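Local coordinates for 11R-lipoxygenase (Gersemia fruticosa, PDB 3VF1), which probably inserts molecular oxygen into polyunsaturated fatty acids as a calcium-dependent lipoxygenase with a non-heme iron, at residues L333-L338 with I345-Q350. Numbering follows the deposited sequence.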
loop_
_atom_site.group_PDB
_atom_site.type_symbol
_atom_site.label_atom_id
_atom_site.label_comp_id
_atom_site.label_asym_id
_atom_site.label_seq_id
_atom_site.Cartn_x
_atom_site.Cartn_y
_atom_site.Cartn_z
ATOM N N LEU A 333 -23.896 -13.986 -2.877
ATOM C CA LEU A 333 -23.019 -15.140 -2.768
ATOM C C LEU A 333 -22.796 -15.691 -4.167
ATOM O O LEU A 333 -23.740 -15.843 -4.939
ATOM C CB LEU A 333 -23.630 -16.226 -1.882
ATOM C CG LEU A 333 -23.928 -15.857 -0.430
ATOM C CD1 LEU A 333 -25.329 -15.284 -0.300
ATOM C CD2 LEU A 333 -23.749 -17.067 0.472
ATOM N N GLY A 334 -21.545 -15.983 -4.494
ATOM C CA GLY A 334 -21.214 -16.550 -5.784
ATOM C C GLY A 334 -20.587 -17.916 -5.615
ATOM O O GLY A 334 -19.771 -18.123 -4.722
ATOM N N LEU A 335 -20.973 -18.854 -6.470
ATOM C CA LEU A 335 -20.411 -20.196 -6.427
ATOM C C LEU A 335 -19.640 -20.454 -7.711
ATOM O O LEU A 335 -20.108 -20.129 -8.799
ATOM C CB LEU A 335 -21.516 -21.237 -6.251
ATOM C CG LEU A 335 -21.063 -22.591 -5.703
ATOM C CD1 LEU A 335 -20.593 -22.455 -4.261
ATOM C CD2 LEU A 335 -22.181 -23.613 -5.810
ATOM N N PHE A 336 -18.451 -21.031 -7.577
ATOM C CA PHE A 336 -17.583 -21.264 -8.722
ATOM C C PHE A 336 -17.173 -22.727 -8.813
ATOM O O PHE A 336 -17.188 -23.453 -7.822
ATOM C CB PHE A 336 -16.338 -20.380 -8.632
ATOM C CG PHE A 336 -16.638 -18.908 -8.612
ATOM C CD1 PHE A 336 -17.166 -18.311 -7.480
ATOM C CD2 PHE A 336 -16.387 -18.119 -9.721
ATOM C CE1 PHE A 336 -17.443 -16.956 -7.457
ATOM C CE2 PHE A 336 -16.660 -16.763 -9.702
ATOM C CZ PHE A 336 -17.190 -16.183 -8.566
ATOM N N TYR A 337 -16.810 -23.149 -10.020
ATOM C CA TYR A 337 -16.403 -24.522 -10.274
ATOM C C TYR A 337 -15.003 -24.543 -10.870
ATOM O O TYR A 337 -14.690 -23.750 -11.753
ATOM C CB TYR A 337 -17.385 -25.183 -11.241
ATOM C CG TYR A 337 -17.119 -26.649 -11.501
ATOM C CD1 TYR A 337 -17.346 -27.599 -10.517
ATOM C CD2 TYR A 337 -16.666 -27.085 -12.738
ATOM C CE1 TYR A 337 -17.117 -28.938 -10.750
ATOM C CE2 TYR A 337 -16.434 -28.427 -12.982
ATOM C CZ TYR A 337 -16.662 -29.347 -11.983
ATOM O OH TYR A 337 -16.438 -30.684 -12.213
ATOM N N LEU A 338 -14.163 -25.447 -10.379
ATOM C CA LEU A 338 -12.816 -25.604 -10.912
ATOM C C LEU A 338 -12.833 -26.585 -12.079
ATOM O O LEU A 338 -12.909 -27.794 -11.884
ATOM C CB LEU A 338 -11.862 -26.100 -9.825
ATOM C CG LEU A 338 -10.427 -26.386 -10.273
ATOM C CD1 LEU A 338 -9.745 -25.118 -10.765
ATOM C CD2 LEU A 338 -9.637 -27.018 -9.141
ATOM N N ILE A 345 -15.092 -21.119 -13.117
ATOM C CA ILE A 345 -16.231 -20.429 -13.706
ATOM C C ILE A 345 -17.342 -20.260 -12.683
ATOM O O ILE A 345 -17.521 -21.110 -11.815
ATOM C CB ILE A 345 -16.803 -21.207 -14.905
ATOM C CG1 ILE A 345 -17.067 -22.665 -14.509
ATOM C CG2 ILE A 345 -15.855 -21.132 -16.087
ATOM C CD1 ILE A 345 -17.840 -23.454 -15.542
ATOM N N PRO A 346 -18.099 -19.160 -12.789
ATOM C CA PRO A 346 -19.279 -18.967 -11.945
ATOM C C PRO A 346 -20.392 -19.915 -12.378
ATOM O O PRO A 346 -20.621 -20.067 -13.575
ATOM C CB PRO A 346 -19.670 -17.517 -12.230
ATOM C CG PRO A 346 -19.200 -17.280 -13.623
ATOM C CD PRO A 346 -17.927 -18.061 -13.756
ATOM N N ILE A 347 -21.066 -20.549 -11.425
ATOM C CA ILE A 347 -22.139 -21.479 -11.759
ATOM C C ILE A 347 -23.452 -21.156 -11.047
ATOM O O ILE A 347 -24.490 -21.720 -11.382
ATOM C CB ILE A 347 -21.737 -22.934 -11.441
ATOM C CG1 ILE A 347 -21.429 -23.094 -9.949
ATOM C CG2 ILE A 347 -20.538 -23.340 -12.279
ATOM C CD1 ILE A 347 -21.203 -24.532 -9.530
ATOM N N ALA A 348 -23.410 -20.248 -10.076
ATOM C CA ALA A 348 -24.612 -19.881 -9.335
ATOM C C ALA A 348 -24.403 -18.588 -8.560
ATOM O O ALA A 348 -23.305 -18.313 -8.086
ATOM C CB ALA A 348 -25.012 -21.004 -8.391
ATOM N N ILE A 349 -25.467 -17.798 -8.433
ATOM C CA ILE A 349 -25.403 -16.528 -7.718
ATOM C C ILE A 349 -26.710 -16.233 -6.989
ATOM O O ILE A 349 -27.795 -16.440 -7.526
ATOM C CB ILE A 349 -25.109 -15.355 -8.670
ATOM C CG1 ILE A 349 -23.715 -15.497 -9.285
ATOM C CG2 ILE A 349 -25.223 -14.027 -7.931
ATOM C CD1 ILE A 349 -23.415 -14.466 -10.359
ATOM N N GLN A 350 -26.592 -15.745 -5.760
ATOM C CA GLN A 350 -27.743 -15.296 -4.986
ATOM C C GLN A 350 -27.459 -13.881 -4.499
ATOM O O GLN A 350 -26.469 -13.649 -3.816
ATOM C CB GLN A 350 -27.985 -16.238 -3.805
ATOM C CG GLN A 350 -29.238 -15.937 -3.003
ATOM C CD GLN A 350 -29.455 -16.929 -1.876
ATOM O OE1 GLN A 350 -29.859 -18.069 -2.105
ATOM N NE2 GLN A 350 -29.181 -16.501 -0.648
#
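Backbone hydrogen bonds join Leu333, Leu335 and Tyr337 to the antiparallel strand 345-350, six in all. Leu333 and Gln350 exchange a reciprocal pair, as do Tyr337 and Ile345. Between them the pattern splits: Leu335 N donates to Ala348 O (2.9 Å), whereas Leu335 O receives Ile347 N (2.8 Å), so two residues stand opposite one. Ile347, with a phi/psi of -126°/-11°, is the extra residue.

Apolar contacts on one face gather round the bulge. With Ile347 CG1 set between its own backbone N and carbonyl carbon (chi1 60°), this atom lies 3.4 Å from Leu335 O and carries Ile347 CD1 to Leu335 CD2 (4.0 Å), while Ile347 CG2 touches Tyr337 CB at 3.8 Å. Ala348 CB lies 4.1 Å from Leu335 CB. Farther along, Leu333 and Gln350 run side by side.

Two polar ends on this face are held from outside the pair: Gln350 NE2 is hydrogen-bonded to the carbonyls of Tyr352 and Asn279, and Tyr337 OH hydrogen-bonds to Asp292.

On the other face the Phe336 ring slants across Pro346, with CE2 4.0 Å from Pro346 CB, and packs edge-to-face with Phe261. Replacing Phe336 by an alanine is likely to leave Pro346 and Phe261 without their aromatic partner and to open a gap over Gly334, whose lack of a side chain accommodates Phe336 CE1. Strands 306-310 and 361-362 flank the pair, a beta hairpin with a classic bulge that supplies inner strands of a small antiparallel sheet within the lipoxygenase domain, away from the iron.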